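Long-range contacts in bacillaene synthase decarboxylase PksI (Bacillus subtilis, PDB 4Q1K), which decarboxylates the 3-methylglutaconyl group tethered to PksL to a 3-methylcrotonyl moiety, a step in making the antibiotic bacillaene: residues I114-A119 with F134-I139; K68-I73 with K218-L223; H44-S49 with T75-Y80. The protein carries 1 engineered substitution. One frame throughout, in Å; residues are numbered along the deposited sequence.

Contact 1: residues I114-A119 with F134-I139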
loop_
_atom_site.group_PDB
_atom_site.type_symbol
_atom_site.label_atom_id
_atom_site.label_comp_id
_atom_site.label_asym_id
_atom_site.label_seq_id
_atom_site.Cartn_x
_atom_site.Cartn_y
_atom_site.Cartn_z
ATOM N N ILE B 114 -9.058 19.720 11.845
ATOM C CA ILE B 114 -9.932 18.590 12.235
ATOM C C ILE B 114 -10.092 17.595 11.061
ATOM O O ILE B 114 -9.803 17.905 9.905
ATOM C CB ILE B 114 -11.251 19.090 12.783
ATOM C CG1 ILE B 114 -11.958 20.026 11.810
ATOM C CG2 ILE B 114 -10.985 19.699 14.159
ATOM C CD1 ILE B 114 -13.385 20.417 12.207
ATOM N N PRO B 115 -10.575 16.384 11.347
ATOM C CA PRO B 115 -10.747 15.390 10.287
ATOM C C PRO B 115 -11.769 15.866 9.259
ATOM O O PRO B 115 -12.816 16.475 9.613
ATOM C CB PRO B 115 -11.360 14.193 11.063
ATOM C CG PRO B 115 -10.722 14.266 12.401
ATOM C CD PRO B 115 -10.701 15.758 12.708
ATOM N N VAL B 116 -11.425 15.657 7.994
ATOM C CA VAL B 116 -12.356 16.020 6.911
ATOM C C VAL B 116 -12.738 14.672 6.193
ATOM O O VAL B 116 -11.850 13.838 5.917
ATOM C CB VAL B 116 -11.642 16.889 5.881
ATOM C CG1 VAL B 116 -12.537 17.222 4.691
ATOM C CG2 VAL B 116 -11.122 18.180 6.622
ATOM N N ILE B 117 -14.032 14.513 5.925
ATOM C CA ILE B 117 -14.544 13.376 5.129
ATOM C C ILE B 117 -14.913 13.945 3.759
ATOM O O ILE B 117 -15.809 14.796 3.657
ATOM C CB ILE B 117 -15.803 12.809 5.794
ATOM C CG1 ILE B 117 -15.426 12.335 7.216
ATOM C CG2 ILE B 117 -16.505 11.711 4.892
ATOM C CD1 ILE B 117 -16.674 12.265 8.103
ATOM N N ALA B 118 -14.251 13.466 2.727
ATOM C CA ALA B 118 -14.631 13.826 1.332
ATOM C C ALA B 118 -15.713 12.819 0.887
ATOM O O ALA B 118 -15.415 11.612 0.601
ATOM C CB ALA B 118 -13.432 13.641 0.402
ATOM N N ALA B 119 -16.959 13.268 0.958
ATOM C CA ALA B 119 -18.113 12.411 0.564
ATOM C C ALA B 119 -18.298 12.671 -0.967
ATOM O O ALA B 119 -19.058 13.593 -1.373
ATOM C CB ALA B 119 -19.346 12.851 1.377
ATOM N N PHE B 134 -7.011 14.556 -0.506
ATOM C CA PHE B 134 -6.317 15.051 0.661
ATOM C C PHE B 134 -7.119 15.035 1.926
ATOM O O PHE B 134 -6.602 15.339 2.998
ATOM C CB PHE B 134 -5.916 16.494 0.420
ATOM C CG PHE B 134 -4.604 16.628 -0.364
ATOM C CD1 PHE B 134 -3.369 16.470 0.296
ATOM C CD2 PHE B 134 -4.608 16.891 -1.749
ATOM C CE1 PHE B 134 -2.149 16.553 -0.401
ATOM C CE2 PHE B 134 -3.416 17.061 -2.436
ATOM C CZ PHE B 134 -2.175 16.857 -1.760
ATOM N N ALA B 135 -8.394 14.673 1.841
ATOM C CA ALA B 135 -9.241 14.498 3.088
ATOM C C ALA B 135 -8.806 13.217 3.817
ATOM O O ALA B 135 -8.090 12.376 3.291
ATOM C CB ALA B 135 -10.716 14.367 2.694
ATOM N N ASP B 136 -9.087 13.157 5.144
ATOM C CA ASP B 136 -8.524 12.098 5.989
ATOM C C ASP B 136 -9.330 10.825 5.720
ATOM O O ASP B 136 -8.818 9.736 5.850
ATOM C CB ASP B 136 -8.817 12.533 7.441
ATOM C CG ASP B 136 -8.130 13.872 7.739
ATOM O OD1 ASP B 136 -6.848 13.885 7.716
ATOM O OD2 ASP B 136 -8.805 14.922 7.713
ATOM N N ILE B 137 -10.595 11.003 5.331
ATOM C CA ILE B 137 -11.474 9.841 5.001
ATOM C C ILE B 137 -12.104 10.077 3.663
ATOM O O ILE B 137 -12.672 11.201 3.453
ATOM C CB ILE B 137 -12.565 9.638 6.047
ATOM C CG1 ILE B 137 -11.861 9.136 7.318
ATOM C CG2 ILE B 137 -13.473 8.453 5.596
ATOM C CD1 ILE B 137 -12.703 9.276 8.579
ATOM N N VAL B 138 -11.944 9.163 2.715
ATOM C CA VAL B 138 -12.553 9.455 1.353
ATOM C C VAL B 138 -13.660 8.441 1.090
ATOM O O VAL B 138 -13.416 7.282 1.292
ATOM C CB VAL B 138 -11.465 9.306 0.270
ATOM C CG1 VAL B 138 -12.134 9.397 -1.157
ATOM C CG2 VAL B 138 -10.346 10.401 0.499
ATOM N N ILE B 139 -14.822 8.820 0.582
ATOM C CA ILE B 139 -15.851 7.787 0.254
ATOM C C ILE B 139 -16.214 8.001 -1.206
ATOM O O ILE B 139 -16.460 9.129 -1.581
ATOM C CB ILE B 139 -17.151 8.092 1.073
ATOM C CG1 ILE B 139 -16.845 8.038 2.592
ATOM C CG2 ILE B 139 -18.228 7.022 0.743
ATOM C CD1 ILE B 139 -17.902 8.864 3.403
#
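D136 and V116 meet where two neighbouring parallel strands of the crotonase-fold sheet begin; the connection between 116-120 and 137-141 includes strand 123-125 of a second sheet and helix 127-133, an elaborated form of a beta-alpha-beta crossover. The short strand axes diverge by 13°. Following the D136 side chain outward, CB lies 3.6 Å from V116 O, and CG comes 3.8 Å from V116 N. With CG beside its own backbone N and anti to the carbonyl carbon (chi1 -61°), the carboxylate turns back toward the start of the facing strand. There OD2 receives V116 N at 2.7 Å through its anti lone pair, nearly straight at 163°, and also rests 3.3 Å from P115 CA. The same oxygen makes a salt bridge to K227 of helix 220-252, a second partner that probably favours the charged form of this buried acid. V116 O is gripped twice in return, by the backbone N atoms of D136 and I137, so pairing begins one residue ahead of strand 137-141. Farther along, A118 bonds both ways: its N donates to I137 O at 2.9 Å, and its O accepts from I139 N. On the face carrying A118, its CB packs 3.6 Å from A135 CB, with A109 of helix 108-111 also against A135. The other face lies under helix 201-215, where A208 touches I117 and Y207 touches I139. I117 and I137 extend alongside each other from the paired strands, while I117 CG2 meets I139 CD1 at 3.5 Å.

Contact 2: residues K68-I73 with K218-L223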
loop_
_atom_site.group_PDB
_atom_site.type_symbol
_atom_site.label_atom_id
_atom_site.label_comp_id
_atom_site.label_asym_id
_atom_site.label_seq_id
_atom_site.Cartn_x
_atom_site.Cartn_y
_atom_site.Cartn_z
ATOM N N LYS B 68 -14.781 24.770 17.099
ATOM C CA LYS B 68 -15.698 23.983 17.912
ATOM C C LYS B 68 -16.086 22.714 17.219
ATOM O O LYS B 68 -16.691 21.898 17.850
ATOM C CB LYS B 68 -17.014 24.730 18.173
ATOM C CG LYS B 68 -17.835 25.054 16.957
ATOM C CD LYS B 68 -19.209 25.490 17.490
ATOM C CE LYS B 68 -20.288 25.459 16.420
ATOM N NZ LYS B 68 -21.597 25.757 17.057
ATOM N N TYR B 69 -15.738 22.578 15.911
ATOM C CA TYR B 69 -16.190 21.453 15.132
ATOM C C TYR B 69 -15.216 20.298 15.347
ATOM O O TYR B 69 -14.045 20.489 15.614
ATOM C CB TYR B 69 -16.320 21.707 13.641
ATOM C CG TYR B 69 -17.382 22.730 13.404
ATOM C CD1 TYR B 69 -18.722 22.438 13.678
ATOM C CD2 TYR B 69 -17.025 24.033 13.058
ATOM C CE1 TYR B 69 -19.698 23.410 13.517
ATOM C CE2 TYR B 69 -18.000 24.995 12.859
ATOM C CZ TYR B 69 -19.329 24.658 13.115
ATOM O OH TYR B 69 -20.314 25.601 12.923
ATOM N N LYS B 70 -15.752 19.089 15.261
ATOM C CA LYS B 70 -14.947 17.860 15.349
ATOM C C LYS B 70 -14.726 17.157 13.989
ATOM O O LYS B 70 -13.755 16.342 13.832
ATOM C CB LYS B 70 -15.666 16.853 16.315
ATOM C CG LYS B 70 -15.483 17.331 17.810
ATOM C CD LYS B 70 -16.430 16.575 18.743
ATOM C CE LYS B 70 -16.255 17.056 20.200
ATOM N NZ LYS B 70 -17.100 16.088 20.972
ATOM N N ALA B 71 -15.636 17.415 13.043
ATOM C CA ALA B 71 -15.502 16.757 11.731
ATOM C C ALA B 71 -16.098 17.664 10.700
ATOM O O ALA B 71 -17.128 18.305 10.938
ATOM C CB ALA B 71 -16.310 15.422 11.702
ATOM N N VAL B 72 -15.511 17.610 9.516
ATOM C CA VAL B 72 -16.021 18.328 8.390
ATOM C C VAL B 72 -16.429 17.339 7.292
ATOM O O VAL B 72 -15.685 16.370 7.038
ATOM C CB VAL B 72 -14.893 19.211 7.744
ATOM C CG1 VAL B 72 -15.400 19.883 6.457
ATOM C CG2 VAL B 72 -14.262 20.181 8.798
ATOM N N ILE B 73 -17.602 17.547 6.679
ATOM C CA ILE B 73 -17.995 16.749 5.502
ATOM C C ILE B 73 -17.940 17.689 4.281
ATOM O O ILE B 73 -18.660 18.659 4.250
ATOM C CB ILE B 73 -19.431 16.211 5.644
ATOM C CG1 ILE B 73 -19.583 15.316 6.915
ATOM C CG2 ILE B 73 -19.865 15.465 4.363
ATOM C CD1 ILE B 73 -21.057 15.003 7.256
ATOM N N LYS B 218 -15.648 11.822 20.088
ATOM C CA LYS B 218 -14.318 11.996 20.708
ATOM C C LYS B 218 -14.149 13.454 21.166
ATOM O O LYS B 218 -14.837 14.310 20.618
ATOM C CB LYS B 218 -13.243 11.810 19.622
ATOM C CG LYS B 218 -12.952 10.305 19.365
ATOM C CD LYS B 218 -14.224 9.600 18.833
ATOM C CE LYS B 218 -13.984 8.255 18.163
ATOM N NZ LYS B 218 -15.213 7.567 17.658
ATOM N N PRO B 219 -13.217 13.716 22.081
ATOM C CA PRO B 219 -12.838 15.089 22.402
ATOM C C PRO B 219 -12.153 15.705 21.206
ATOM O O PRO B 219 -11.332 15.040 20.545
ATOM C CB PRO B 219 -11.829 14.964 23.581
ATOM C CG PRO B 219 -11.978 13.546 24.044
ATOM C CD PRO B 219 -12.443 12.722 22.867
ATOM N N ARG B 220 -12.547 16.944 20.881
ATOM C CA ARG B 220 -11.916 17.638 19.777
ATOM C C ARG B 220 -10.377 17.740 19.890
ATOM O O ARG B 220 -9.674 17.520 18.910
ATOM C CB ARG B 220 -12.493 19.056 19.706
ATOM C CG ARG B 220 -11.975 19.799 18.465
ATOM C CD ARG B 220 -12.491 21.239 18.433
ATOM N NE ARG B 220 -12.270 21.885 17.129
ATOM C CZ ARG B 220 -11.173 22.575 16.847
ATOM N NH1 ARG B 220 -10.249 22.716 17.787
ATOM N NH2 ARG B 220 -11.035 23.174 15.687
ATOM N N ASN B 221 -9.856 18.048 21.085
ATOM C CA ASN B 221 -8.406 18.139 21.269
ATOM C C ASN B 221 -7.693 16.793 20.950
ATOM O O ASN B 221 -6.574 16.785 20.447
ATOM C CB ASN B 221 -8.107 18.631 22.692
ATOM C CG ASN B 221 -8.522 20.090 22.893
ATOM O OD1 ASN B 221 -8.601 20.861 21.945
ATOM N ND2 ASN B 221 -8.771 20.472 24.123
ATOM N N SER B 222 -8.368 15.688 21.218
ATOM C CA SER B 222 -7.723 14.370 20.893
ATOM C C SER B 222 -7.712 14.204 19.352
ATOM O O SER B 222 -6.758 13.710 18.810
ATOM C CB SER B 222 -8.551 13.213 21.479
ATOM O OG SER B 222 -8.409 13.268 22.896
ATOM N N LEU B 223 -8.808 14.565 18.693
ATOM C CA LEU B 223 -8.893 14.475 17.206
ATOM C C LEU B 223 -7.834 15.379 16.603
ATOM O O LEU B 223 -7.203 14.980 15.634
ATOM C CB LEU B 223 -10.310 14.935 16.732
ATOM C CG LEU B 223 -11.396 13.908 17.079
ATOM C CD1 LEU B 223 -12.776 14.508 16.770
ATOM C CD2 LEU B 223 -11.241 12.577 16.316
HETATM O O HOH W 1 -13.455 23.833 13.839
#
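The guanidinium of R220 takes Y69 O at its edge, the oxygen lying 19° out of its plane. NE donates to that carbonyl at 2.7 Å with a bent N-H path of 140°, and the extended chain from CG to NE runs past the oxygen on the way, bringing CD of R220 to 3.3 Å from Y69 O. A second flat group, the Y69 ring, carries K68 CG over the centre of one face. One water accepts from R220 NH2 and, weakly, from Y69 N, while NH2 also forms a salt bridge with E113, so NE and NH2 of the arginine both have partners. K70 reaches the other way: CG lies beside the backbone N, and beyond it the chain stretches straight until NZ donates to K218 O at 2.9 Å. The ammonium has a further acceptor in A216 O. Along this route K70 CG rests 3.9 Å from R220 CB, and the L223 side chain crosses that of K70 at about a right angle, its CD1 3.7 Å from K70 CB. The contact thus joins the approach to strand 71-75 to the first turn of helix 220-252, just after P219 at the N-cap, with M151 of a second subunit packing on S222 and L223.

Contact 3: residues H44-S49 with T75-Y80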
loop_
_atom_site.group_PDB
_atom_site.type_symbol
_atom_site.label_atom_id
_atom_site.label_comp_id
_atom_site.label_asym_id
_atom_site.label_seq_id
_atom_site.Cartn_x
_atom_site.Cartn_y
_atom_site.Cartn_z
ATOM N N HIS B 44 -21.013 25.594 -13.313
ATOM C CA HIS B 44 -19.775 24.958 -13.718
ATOM C C HIS B 44 -19.607 23.486 -13.328
ATOM O O HIS B 44 -18.491 22.960 -13.366
ATOM C CB HIS B 44 -18.616 25.707 -13.176
ATOM C CG HIS B 44 -18.556 27.122 -13.662
ATOM N ND1 HIS B 44 -19.367 28.118 -13.146
ATOM C CD2 HIS B 44 -17.779 27.711 -14.614
ATOM C CE1 HIS B 44 -19.099 29.262 -13.762
ATOM N NE2 HIS B 44 -18.145 29.045 -14.655
ATOM N N LYS B 45 -20.683 22.827 -12.902
ATOM C CA LYS B 45 -20.578 21.417 -12.448
ATOM C C LYS B 45 -19.466 21.255 -11.415
ATOM O O LYS B 45 -18.689 20.272 -11.426
ATOM C CB LYS B 45 -20.350 20.513 -13.657
ATOM C CG LYS B 45 -21.504 20.645 -14.654
ATOM C CD LYS B 45 -20.952 20.603 -16.061
ATOM C CE LYS B 45 -21.359 19.324 -16.759
ATOM N NZ LYS B 45 -22.734 19.504 -17.314
ATOM N N ASN B 46 -19.363 22.219 -10.485
ATOM C CA ASN B 46 -18.295 22.141 -9.459
ATOM C C ASN B 46 -16.883 22.152 -9.982
ATOM O O ASN B 46 -15.939 21.726 -9.309
ATOM C CB ASN B 46 -18.541 20.945 -8.486
ATOM C CG ASN B 46 -19.619 21.226 -7.475
ATOM O OD1 ASN B 46 -19.996 20.322 -6.681
ATOM N ND2 ASN B 46 -20.171 22.439 -7.498
ATOM N N ALA B 47 -16.683 22.670 -11.221
ATOM C CA ALA B 47 -15.321 22.960 -11.635
ATOM C C ALA B 47 -14.910 24.230 -10.849
ATOM O O ALA B 47 -15.816 24.935 -10.310
ATOM C CB ALA B 47 -15.218 23.154 -13.143
ATOM N N PHE B 48 -13.587 24.445 -10.769
ATOM C CA PHE B 48 -12.965 25.485 -9.954
ATOM C C PHE B 48 -13.111 26.835 -10.619
ATOM O O PHE B 48 -12.101 27.474 -11.046
ATOM C CB PHE B 48 -11.472 25.138 -9.716
ATOM C CG PHE B 48 -11.249 23.968 -8.777
ATOM C CD1 PHE B 48 -12.034 23.774 -7.648
ATOM C CD2 PHE B 48 -10.191 23.106 -9.005
ATOM C CE1 PHE B 48 -11.733 22.726 -6.767
ATOM C CE2 PHE B 48 -9.899 22.012 -8.145
ATOM C CZ PHE B 48 -10.688 21.806 -7.055
ATOM N N SER B 49 -14.355 27.244 -10.732
ATOM C CA SER B 49 -14.677 28.642 -11.181
ATOM C C SER B 49 -14.072 29.630 -10.134
ATOM O O SER B 49 -13.704 29.257 -9.001
ATOM C CB SER B 49 -16.186 28.753 -11.248
ATOM O OG SER B 49 -16.680 28.715 -9.907
ATOM N N THR B 75 -18.623 17.873 0.307
ATOM C CA THR B 75 -19.419 17.060 -0.657
ATOM C C THR B 75 -19.897 17.932 -1.774
ATOM O O THR B 75 -19.762 19.194 -1.679
ATOM C CB THR B 75 -20.644 16.400 0.061
ATOM O OG1 THR B 75 -21.197 15.340 -0.769
ATOM C CG2 THR B 75 -21.791 17.452 0.446
ATOM N N GLY B 76 -20.516 17.329 -2.795
ATOM C CA GLY B 76 -20.957 18.081 -3.994
ATOM C C GLY B 76 -22.478 18.186 -4.046
ATOM O O GLY B 76 -23.149 18.156 -3.004
ATOM N N TYR B 77 -23.044 18.300 -5.253
ATOM C CA TYR B 77 -24.468 18.287 -5.421
ATOM C C TYR B 77 -24.781 17.270 -6.522
ATOM O O TYR B 77 -23.963 17.098 -7.456
ATOM C CB TYR B 77 -25.020 19.729 -5.774
ATOM C CG TYR B 77 -24.651 20.070 -7.222
ATOM C CD1 TYR B 77 -25.586 19.861 -8.273
ATOM C CD2 TYR B 77 -23.373 20.522 -7.539
ATOM C CE1 TYR B 77 -25.249 20.107 -9.610
ATOM C CE2 TYR B 77 -23.012 20.737 -8.880
ATOM C CZ TYR B 77 -23.955 20.517 -9.884
ATOM O OH TYR B 77 -23.591 20.738 -11.204
ATOM N N ASP B 78 -25.967 16.656 -6.402
ATOM C CA ASP B 78 -26.489 15.732 -7.452
ATOM C C ASP B 78 -25.389 14.770 -7.871
ATOM O O ASP B 78 -24.827 14.065 -7.025
ATOM C CB ASP B 78 -27.025 16.534 -8.664
ATOM C CG ASP B 78 -28.332 17.290 -8.319
ATOM O OD1 ASP B 78 -28.908 17.044 -7.221
ATOM O OD2 ASP B 78 -28.741 18.135 -9.134
ATOM N N ASN B 79 -25.051 14.749 -9.156
ATOM C CA ASN B 79 -24.034 13.846 -9.672
ATOM C C ASN B 79 -22.560 14.330 -9.743
ATOM O O ASN B 79 -21.727 13.686 -10.379
ATOM C CB ASN B 79 -24.520 13.278 -11.051
ATOM C CG ASN B 79 -24.737 14.382 -12.072
ATOM O OD1 ASN B 79 -25.011 15.562 -11.696
ATOM N ND2 ASN B 79 -24.590 14.055 -13.363
ATOM N N TYR B 80 -22.188 15.464 -9.126
ATOM C CA TYR B 80 -20.837 16.025 -9.241
ATOM C C TYR B 80 -20.261 16.233 -7.833
ATOM O O TYR B 80 -20.855 16.932 -7.009
ATOM C CB TYR B 80 -20.923 17.439 -9.903
ATOM C CG TYR B 80 -20.985 17.220 -11.444
ATOM C CD1 TYR B 80 -19.815 16.928 -12.137
ATOM C CD2 TYR B 80 -22.197 17.119 -12.112
ATOM C CE1 TYR B 80 -19.832 16.641 -13.503
ATOM C CE2 TYR B 80 -22.240 16.850 -13.500
ATOM C CZ TYR B 80 -21.050 16.615 -14.167
ATOM O OH TYR B 80 -20.970 16.311 -15.523
#
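K45 and Y80 supply the aromatic part of this contact, in which the loop between strand 34-39 and helix 50-65 meets the loop between strand 71-75 and helix 87-94, both following neighbouring parallel strands of the crotonase-like sheet. K45 CB stands 3.8 Å from the ring centroid of Y80 and only 6° off the ring normal, a CH-pi contact over the face. The lysine chain then bends repeatedly, curling along the ring until CE comes 3.3 Å from Y80 OH. H123 meets the same tyrosine edge-to-face.

Van der Waals contacts come next. Y77 OH touches K45 CA at 3.3 Å, near the plane of the Y77 ring. This ring swings over because its CG sits in the crowded position between backbone N and carbonyl carbon (chi1 73°). N46 meets its edge too: N46 CG is 3.7 Å from Y77 CE2, and amide and ring planes stand 82° apart.

Backbone bonds shape each partner separately. A47 N donates to H44 O at 2.8 Å, closing a type I' turn that presents K45 and N46; Y80 N donates to Y77 O at 2.9 Å, closing a type II' turn.

Polar backbone atoms turn to third parties: K45 O accepts from S83 OG, and Y80 O from Q121 NE2. With no hydrogen bond that can be assigned between the segments, cohesion probably comes largely from the lysine chain and the tyrosine ring surfaces.

Overall arrangement
Strand 71-75 ties the three contacts together. At its start it belongs to contact 2, whose centre is about 13 Å from that of contact 1; I117 N and V72 O, 2.7 Å apart, probably bond between neighbouring strands of one sheet. At its far end T75 OG1 lies 2.8 Å from A119 O, a probable hydrogen bond joining contact 3 to contact 1, with centres about 17 Å apart. Contacts 2 and 3, about 26 Å apart between centres, share no touch beyond adjoining in sequence. Contacts 1 and 2 also reach a second subunit of the trimer. All three lie away from the active-site H249, although helix 220-252, which begins in contact 2, carries it.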